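Glycerate 2-kinase (Pyrococcus horikoshii, PDB 1X3L) catalyses the ATP-dependent phosphorylation of D-glycerate to 2-phosphoglycerate, and also accepts other nucleotides or pyrophosphate as phosphate donor. Local coordinates at residues 375-389 against 406-418. Sequence-based numbering, arbitrary orientation.
Sequences DAAGGIVDGTTYKKL and YEALKKVGGLLFT
The methyl CB of A376 lies over one face of the F417 ring, a CH-pi contact 17° off the ring normal, and meets the Y406 ring at its edge, 4.1 Å from CE1. L415 CD1 sits over one face of the Y406 ring, whose OH lies at the edge of F417, in plane. With CG anti to the carbonyl carbon (chi1 -73°), F417 swings its ring back over A376. Beside the rings a classic beta bulge joins 415-416, an edge strand of the mixed sheet in the MOFRL region, to strand 378-382: A377 and G378 both face L416. A377 N gives L416 O a 2.7 Å bond almost in line with the carbonyl bond, whereas the second donor, G378 N, bonds it only weakly. L416 N returns a bond to G378 O from above the carbonyl plane. At G379 a side chain would clash with L409 CD1, which packs 4.0 Å from G379 CA.

Beyond the strands, V412 packs against helix 385-391. L389 CD2 reaches V412 CG2 at 3.7 Å, the two side chains crossing at about a right angle, and T385 CG2 meets the same methyl. A capping box starts that helix: D382 N donates to T385 OG1 almost straight (170°), while D382 OD1 receives T384 N and, weakly, T385 N. A water joins T385 OG1, at 2.8 Å, to V412 O, to which it donates. A valine in place of T385 would probably leave D382 N without this acceptor and break the water bridge. I380 N donates to G414 O at 2.7 Å, tilted from the carbonyl plane.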
ATOM      1  N   ASP A 375      17.671  -3.016   8.762  1.00 31.18           N
ATOM      2  CA  ASP A 375      17.730  -1.874   7.861  1.00 30.15           C
ATOM      3  C   ASP A 375      17.821  -2.271   6.387  1.00 29.47           C
ATOM      4  O   ASP A 375      17.868  -1.405   5.505  1.00 26.87           O
ATOM      5  CB  ASP A 375      18.905  -0.978   8.242  1.00 31.44           C
ATOM      6  CG  ASP A 375      18.664  -0.244   9.549  1.00 35.85           C
ATOM      7  OD1 ASP A 375      17.606   0.413   9.670  1.00 37.77           O
ATOM      8  OD2 ASP A 375      19.520  -0.323  10.452  1.00 39.28           O
ATOM      9  N   ALA A 376      17.858  -3.578   6.130  1.00 26.56           N
ATOM     10  CA  ALA A 376      17.914  -4.092   4.760  1.00 25.10           C
ATOM     11  C   ALA A 376      16.495  -4.198   4.217  1.00 25.77           C
ATOM     12  O   ALA A 376      15.551  -4.433   4.975  1.00 25.85           O
ATOM     13  CB  ALA A 376      18.574  -5.462   4.735  1.00 21.94           C
ATOM     14  N   ALA A 377      16.339  -4.026   2.908  1.00 25.66           N
ATOM     15  CA  ALA A 377      15.025  -4.132   2.289  1.00 26.24           C
ATOM     16  C   ALA A 377      14.761  -5.574   1.853  1.00 25.78           C
ATOM     17  O   ALA A 377      13.619  -5.957   1.589  1.00 25.84           O
ATOM     18  CB  ALA A 377      14.931  -3.199   1.096  1.00 26.46           C
ATOM     19  N   GLY A 378      15.815  -6.375   1.782  1.00 24.62           N
ATOM     20  CA  GLY A 378      15.637  -7.756   1.371  1.00 25.48           C
ATOM     21  C   GLY A 378      16.946  -8.430   1.013  1.00 25.46           C
ATOM     22  O   GLY A 378      18.006  -8.024   1.485  1.00 25.14           O
ATOM     23  N   GLY A 379      16.874  -9.460   0.174  1.00 24.76           N
ATOM     24  CA  GLY A 379      18.074 -10.172  -0.220  1.00 23.39           C
ATOM     25  C   GLY A 379      18.222 -10.296  -1.723  1.00 24.52           C
ATOM     26  O   GLY A 379      17.253 -10.168  -2.469  1.00 21.91           O
ATOM     27  N   ILE A 380      19.449 -10.532  -2.171  1.00 23.64           N
ATOM     28  CA  ILE A 380      19.725 -10.691  -3.593  1.00 25.35           C
ATOM     29  C   ILE A 380      20.788 -11.780  -3.703  1.00 25.96           C
ATOM     30  O   ILE A 380      21.865 -11.673  -3.123  1.00 27.22           O
ATOM     31  CB  ILE A 380      20.199  -9.347  -4.233  1.00 25.52           C
ATOM     32  CG1 ILE A 380      20.544  -9.562  -5.706  1.00 25.89           C
ATOM     33  CG2 ILE A 380      21.389  -8.770  -3.458  1.00 26.14           C
ATOM     34  CD1 ILE A 380      20.817  -8.256  -6.473  1.00 23.00           C
ATOM     35  N   VAL A 381      20.457 -12.840  -4.436  1.00 25.17           N
ATOM     36  CA  VAL A 381      21.343 -13.982  -4.593  1.00 23.54           C
ATOM     37  C   VAL A 381      21.394 -14.441  -6.041  1.00 24.31           C
ATOM     38  O   VAL A 381      20.484 -14.164  -6.821  1.00 26.14           O
ATOM     39  CB  VAL A 381      20.846 -15.175  -3.733  1.00 23.21           C
ATOM     40  CG1 VAL A 381      20.869 -14.811  -2.244  1.00 20.30           C
ATOM     41  CG2 VAL A 381      19.422 -15.548  -4.149  1.00 19.77           C
ATOM     42  N   ASP A 382      22.461 -15.140  -6.406  1.00 25.03           N
ATOM     43  CA  ASP A 382      22.580 -15.653  -7.760  1.00 26.22           C
ATOM     44  C   ASP A 382      23.072 -17.092  -7.721  1.00 26.57           C
ATOM     45  O   ASP A 382      23.126 -17.700  -6.651  1.00 25.65           O
ATOM     46  CB  ASP A 382      23.516 -14.781  -8.606  1.00 28.69           C
ATOM     47  CG  ASP A 382      24.891 -14.615  -7.988  1.00 30.92           C
ATOM     48  OD1 ASP A 382      25.421 -15.605  -7.442  1.00 29.85           O
ATOM     49  OD2 ASP A 382      25.443 -13.494  -8.059  1.00 31.87           O
ATOM     50  N   GLY A 383      23.423 -17.632  -8.886  1.00 26.79           N
ATOM     51  CA  GLY A 383      23.891 -19.008  -8.968  1.00 25.55           C
ATOM     52  C   GLY A 383      25.216 -19.316  -8.288  1.00 26.96           C
ATOM     53  O   GLY A 383      25.598 -20.486  -8.163  1.00 27.49           O
ATOM     54  N   THR A 384      25.928 -18.286  -7.846  1.00 27.43           N
ATOM     55  CA  THR A 384      27.208 -18.503  -7.178  1.00 29.79           C
ATOM     56  C   THR A 384      27.082 -18.405  -5.662  1.00 30.03           C
ATOM     57  O   THR A 384      27.993 -18.798  -4.934  1.00 29.62           O
ATOM     58  CB  THR A 384      28.251 -17.457  -7.585  1.00 29.29           C
ATOM     59  OG1 THR A 384      27.944 -16.214  -6.943  1.00 28.58           O
ATOM     60  CG2 THR A 384      28.265 -17.262  -9.092  1.00 32.96           C
ATOM     61  N   THR A 385      25.955 -17.883  -5.191  1.00 29.03           N
ATOM     62  CA  THR A 385      25.761 -17.674  -3.760  1.00 28.86           C
ATOM     63  C   THR A 385      25.858 -18.887  -2.842  1.00 30.85           C
ATOM     64  O   THR A 385      26.547 -18.836  -1.821  1.00 28.71           O
ATOM     65  CB  THR A 385      24.428 -16.969  -3.483  1.00 27.57           C
ATOM     66  OG1 THR A 385      24.353 -15.766  -4.265  1.00 28.25           O
ATOM     67  CG2 THR A 385      24.334 -16.604  -2.006  1.00 24.12           C
ATOM     68  N   TYR A 386      25.173 -19.973  -3.184  1.00 31.00           N
ATOM     69  CA  TYR A 386      25.214 -21.150  -2.333  1.00 31.92           C
ATOM     70  C   TYR A 386      26.653 -21.577  -2.028  1.00 32.25           C
ATOM     71  O   TYR A 386      27.024 -21.745  -0.867  1.00 30.37           O
ATOM     72  CB  TYR A 386      24.453 -22.312  -2.977  1.00 32.93           C
ATOM     73  CG  TYR A 386      24.295 -23.485  -2.038  1.00 34.12           C
ATOM     74  CD1 TYR A 386      23.547 -23.365  -0.869  1.00 35.70           C
ATOM     75  CD2 TYR A 386      24.931 -24.700  -2.291  1.00 35.65           C
ATOM     76  CE1 TYR A 386      23.438 -24.425   0.031  1.00 36.32           C
ATOM     77  CE2 TYR A 386      24.830 -25.769  -1.396  1.00 35.91           C
ATOM     78  CZ  TYR A 386      24.085 -25.621  -0.238  1.00 35.83           C
ATOM     79  OH  TYR A 386      23.997 -26.659   0.662  1.00 38.02           O
ATOM     80  N   LYS A 387      27.467 -21.732  -3.067  1.00 31.97           N
ATOM     81  CA  LYS A 387      28.846 -22.153  -2.864  1.00 33.00           C
ATOM     82  C   LYS A 387      29.677 -21.152  -2.074  1.00 33.90           C
ATOM     83  O   LYS A 387      30.600 -21.541  -1.353  1.00 31.32           O
ATOM     84  CB  LYS A 387      29.502 -22.486  -4.207  1.00 33.54           C
ATOM     85  CG  LYS A 387      28.958 -23.795  -4.787  1.00 39.40           C
ATOM     86  CD  LYS A 387      29.657 -24.249  -6.069  1.00 41.10           C
ATOM     87  CE  LYS A 387      29.087 -25.601  -6.523  1.00 43.29           C
ATOM     88  NZ  LYS A 387      29.684 -26.109  -7.792  1.00 46.75           N
ATOM     89  N   LYS A 388      29.357 -19.866  -2.194  1.00 32.26           N
ATOM     90  CA  LYS A 388      30.092 -18.859  -1.439  1.00 32.16           C
ATOM     91  C   LYS A 388      29.756 -19.030   0.042  1.00 31.32           C
ATOM     92  O   LYS A 388      30.618 -18.863   0.906  1.00 30.87           O
ATOM     93  CB  LYS A 388      29.740 -17.449  -1.926  1.00 31.66           C
ATOM     94  CG  LYS A 388      30.344 -17.124  -3.292  1.00 31.13           C
ATOM     95  CD  LYS A 388      29.938 -15.748  -3.810  1.00 31.05           C
ATOM     96  CE  LYS A 388      30.520 -15.501  -5.203  1.00 30.89           C
ATOM     97  NZ  LYS A 388      30.053 -14.210  -5.799  1.00 30.83           N
ATOM     98  N   LEU A 389      28.506 -19.383   0.325  1.00 29.98           N
ATOM     99  CA  LEU A 389      28.059 -19.603   1.696  1.00 31.35           C
ATOM    100  C   LEU A 389      28.750 -20.845   2.270  1.00 34.79           C
ATOM    101  O   LEU A 389      29.215 -20.840   3.413  1.00 34.59           O
ATOM    102  CB  LEU A 389      26.537 -19.791   1.734  1.00 30.43           C
ATOM    103  CG  LEU A 389      25.658 -18.566   1.446  1.00 32.87           C
ATOM    104  CD1 LEU A 389      24.224 -18.996   1.162  1.00 31.02           C
ATOM    105  CD2 LEU A 389      25.707 -17.612   2.635  1.00 31.53           C
ATOM    106  N   TYR A 406      19.841 -12.691   7.937  1.00 25.82           N
ATOM    107  CA  TYR A 406      20.575 -11.439   7.746  1.00 29.46           C
ATOM    108  C   TYR A 406      22.082 -11.670   7.845  1.00 30.18           C
ATOM    109  O   TYR A 406      22.849 -11.201   7.003  1.00 31.35           O
ATOM    110  CB  TYR A 406      20.159 -10.407   8.799  1.00 29.55           C
ATOM    111  CG  TYR A 406      20.856  -9.056   8.673  1.00 31.00           C
ATOM    112  CD1 TYR A 406      20.252  -8.002   7.989  1.00 30.29           C
ATOM    113  CD2 TYR A 406      22.100  -8.825   9.272  1.00 30.19           C
ATOM    114  CE1 TYR A 406      20.857  -6.746   7.910  1.00 30.60           C
ATOM    115  CE2 TYR A 406      22.720  -7.568   9.196  1.00 28.44           C
ATOM    116  CZ  TYR A 406      22.087  -6.535   8.517  1.00 32.12           C
ATOM    117  OH  TYR A 406      22.663  -5.285   8.450  1.00 32.22           O
ATOM    118  N   GLU A 407      22.503 -12.396   8.875  1.00 30.88           N
ATOM    119  CA  GLU A 407      23.921 -12.656   9.086  1.00 31.12           C
ATOM    120  C   GLU A 407      24.570 -13.471   7.973  1.00 31.65           C
ATOM    121  O   GLU A 407      25.751 -13.281   7.664  1.00 31.48           O
ATOM    122  CB  GLU A 407      24.127 -13.357  10.432  1.00 34.53           C
ATOM    123  CG  GLU A 407      23.656 -12.549  11.634  1.00 39.30           C
ATOM    124  CD  GLU A 407      24.295 -11.175  11.696  1.00 41.80           C
ATOM    125  OE1 GLU A 407      25.534 -11.089  11.574  1.00 43.20           O
ATOM    126  OE2 GLU A 407      23.560 -10.180  11.872  1.00 45.84           O
ATOM    127  N   ALA A 408      23.814 -14.381   7.369  1.00 28.51           N
ATOM    128  CA  ALA A 408      24.367 -15.198   6.293  1.00 29.40           C
ATOM    129  C   ALA A 408      24.526 -14.364   5.031  1.00 29.04           C
ATOM    130  O   ALA A 408      25.596 -14.342   4.424  1.00 30.31           O
ATOM    131  CB  ALA A 408      23.467 -16.405   6.016  1.00 27.77           C
ATOM    132  N   LEU A 409      23.452 -13.682   4.642  1.00 29.33           N
ATOM    133  CA  LEU A 409      23.474 -12.848   3.445  1.00 27.92           C
ATOM    134  C   LEU A 409      24.530 -11.753   3.550  1.00 27.88           C
ATOM    135  O   LEU A 409      25.156 -11.392   2.556  1.00 25.21           O
ATOM    136  CB  LEU A 409      22.101 -12.211   3.215  1.00 25.40           C
ATOM    137  CG  LEU A 409      20.953 -13.165   2.850  1.00 25.40           C
ATOM    138  CD1 LEU A 409      19.651 -12.378   2.756  1.00 22.66           C
ATOM    139  CD2 LEU A 409      21.257 -13.865   1.519  1.00 24.16           C
ATOM    140  N   LYS A 410      24.721 -11.239   4.761  1.00 27.33           N
ATOM    141  CA  LYS A 410      25.692 -10.179   5.011  1.00 30.94           C
ATOM    142  C   LYS A 410      27.121 -10.560   4.624  1.00 30.29           C
ATOM    143  O   LYS A 410      27.908  -9.705   4.221  1.00 31.77           O
ATOM    144  CB  LYS A 410      25.665  -9.781   6.494  1.00 31.16           C
ATOM    145  CG  LYS A 410      26.623  -8.652   6.858  1.00 35.46           C
ATOM    146  CD  LYS A 410      26.471  -8.210   8.316  1.00 36.48           C
ATOM    147  CE  LYS A 410      27.044  -9.234   9.286  1.00 38.17           C
ATOM    148  NZ  LYS A 410      26.820  -8.839  10.710  1.00 38.45           N
ATOM    149  N   LYS A 411      27.447 -11.843   4.734  1.00 31.50           N
ATOM    150  CA  LYS A 411      28.798 -12.318   4.442  1.00 32.11           C
ATOM    151  C   LYS A 411      29.102 -12.636   2.987  1.00 31.53           C
ATOM    152  O   LYS A 411      30.264 -12.790   2.616  1.00 32.39           O
ATOM    153  CB  LYS A 411      29.096 -13.551   5.296  1.00 35.90           C
ATOM    154  CG  LYS A 411      28.925 -13.310   6.786  1.00 39.05           C
ATOM    155  CD  LYS A 411      29.293 -14.538   7.581  1.00 43.75           C
ATOM    156  CE  LYS A 411      29.154 -14.290   9.071  1.00 47.44           C
ATOM    157  NZ  LYS A 411      29.502 -15.516   9.849  1.00 51.21           N
ATOM    158  N   VAL A 412      28.071 -12.732   2.158  1.00 31.22           N
ATOM    159  CA  VAL A 412      28.276 -13.046   0.753  1.00 30.40           C
ATOM    160  C   VAL A 412      27.710 -11.978  -0.183  1.00 30.86           C
ATOM    161  O   VAL A 412      27.409 -12.251  -1.346  1.00 33.41           O
ATOM    162  CB  VAL A 412      27.660 -14.419   0.408  1.00 29.49           C
ATOM    163  CG1 VAL A 412      28.415 -15.528   1.149  1.00 30.41           C
ATOM    164  CG2 VAL A 412      26.193 -14.443   0.795  1.00 26.45           C
ATOM    165  N   GLY A 413      27.572 -10.762   0.334  1.00 30.70           N
ATOM    166  CA  GLY A 413      27.053  -9.659  -0.458  1.00 29.82           C
ATOM    167  C   GLY A 413      25.618  -9.856  -0.901  1.00 29.35           C
ATOM    168  O   GLY A 413      25.215  -9.348  -1.946  1.00 29.49           O
ATOM    169  N   GLY A 414      24.842 -10.567  -0.089  1.00 28.00           N
ATOM    170  CA  GLY A 414      23.459 -10.851  -0.435  1.00 27.30           C
ATOM    171  C   GLY A 414      22.390  -9.943   0.136  1.00 27.03           C
ATOM    172  O   GLY A 414      21.205 -10.174  -0.093  1.00 26.91           O
ATOM    173  N   LEU A 415      22.786  -8.917   0.880  1.00 27.22           N
ATOM    174  CA  LEU A 415      21.809  -7.997   1.442  1.00 28.57           C
ATOM    175  C   LEU A 415      21.502  -6.877   0.461  1.00 30.38           C
ATOM    176  O   LEU A 415      22.381  -6.410  -0.259  1.00 30.62           O
ATOM    177  CB  LEU A 415      22.315  -7.387   2.752  1.00 26.61           C
ATOM    178  CG  LEU A 415      22.378  -8.323   3.960  1.00 30.93           C
ATOM    179  CD1 LEU A 415      22.809  -7.530   5.188  1.00 30.82           C
ATOM    180  CD2 LEU A 415      20.998  -8.945   4.196  1.00 30.45           C
ATOM    181  N   LEU A 416      20.243  -6.460   0.435  1.00 30.70           N
ATOM    182  CA  LEU A 416      19.824  -5.370  -0.429  1.00 31.94           C
ATOM    183  C   LEU A 416      19.384  -4.219   0.466  1.00 31.73           C
ATOM    184  O   LEU A 416      18.432  -4.356   1.234  1.00 31.09           O
ATOM    185  CB  LEU A 416      18.654  -5.797  -1.318  1.00 33.77           C
ATOM    186  CG  LEU A 416      18.216  -4.709  -2.306  1.00 35.91           C
ATOM    187  CD1 LEU A 416      19.330  -4.482  -3.325  1.00 35.68           C
ATOM    188  CD2 LEU A 416      16.939  -5.113  -3.007  1.00 34.41           C
ATOM    189  N   PHE A 417      20.096  -3.099   0.378  1.00 29.64           N
ATOM    190  CA  PHE A 417      19.783  -1.905   1.159  1.00 29.87           C
ATOM    191  C   PHE A 417      19.307  -0.809   0.224  1.00 30.53           C
ATOM    192  O   PHE A 417      20.045  -0.390  -0.662  1.00 29.85           O
ATOM    193  CB  PHE A 417      21.023  -1.391   1.887  1.00 28.20           C
ATOM    194  CG  PHE A 417      21.437  -2.223   3.054  1.00 28.39           C
ATOM    195  CD1 PHE A 417      20.946  -1.949   4.325  1.00 27.78           C
ATOM    196  CD2 PHE A 417      22.332  -3.274   2.890  1.00 26.23           C
ATOM    197  CE1 PHE A 417      21.343  -2.709   5.422  1.00 29.75           C
ATOM    198  CE2 PHE A 417      22.736  -4.040   3.978  1.00 29.43           C
ATOM    199  CZ  PHE A 417      22.239  -3.756   5.250  1.00 29.94           C
ATOM    200  N   THR A 418      18.084  -0.332   0.429  1.00 31.31           N
ATOM    201  CA  THR A 418      17.540   0.734  -0.403  1.00 31.17           C
ATOM    202  C   THR A 418      17.561   2.049   0.372  1.00 32.82           C
ATOM    203  O   THR A 418      17.596   3.135  -0.213  1.00 31.41           O
ATOM    204  CB  THR A 418      16.077   0.456  -0.774  1.00 32.02           C
ATOM    205  OG1 THR A 418      15.310   0.326   0.431  1.00 29.94           O
ATOM    206  CG2 THR A 418      15.954  -0.833  -1.590  1.00 32.31           C
TER
HETATM  207  O   HOH W   1      16.909  -0.607   3.015  1.00 23.52           O
HETATM  208  O   HOH W   2      20.174  -3.773   9.975  1.00 40.59           O
HETATM  209  O   HOH W   3      24.673 -11.982  -3.870  1.00 41.06           O
HETATM  210  O   HOH W   4      26.374 -13.955  -3.645  1.00 31.86           O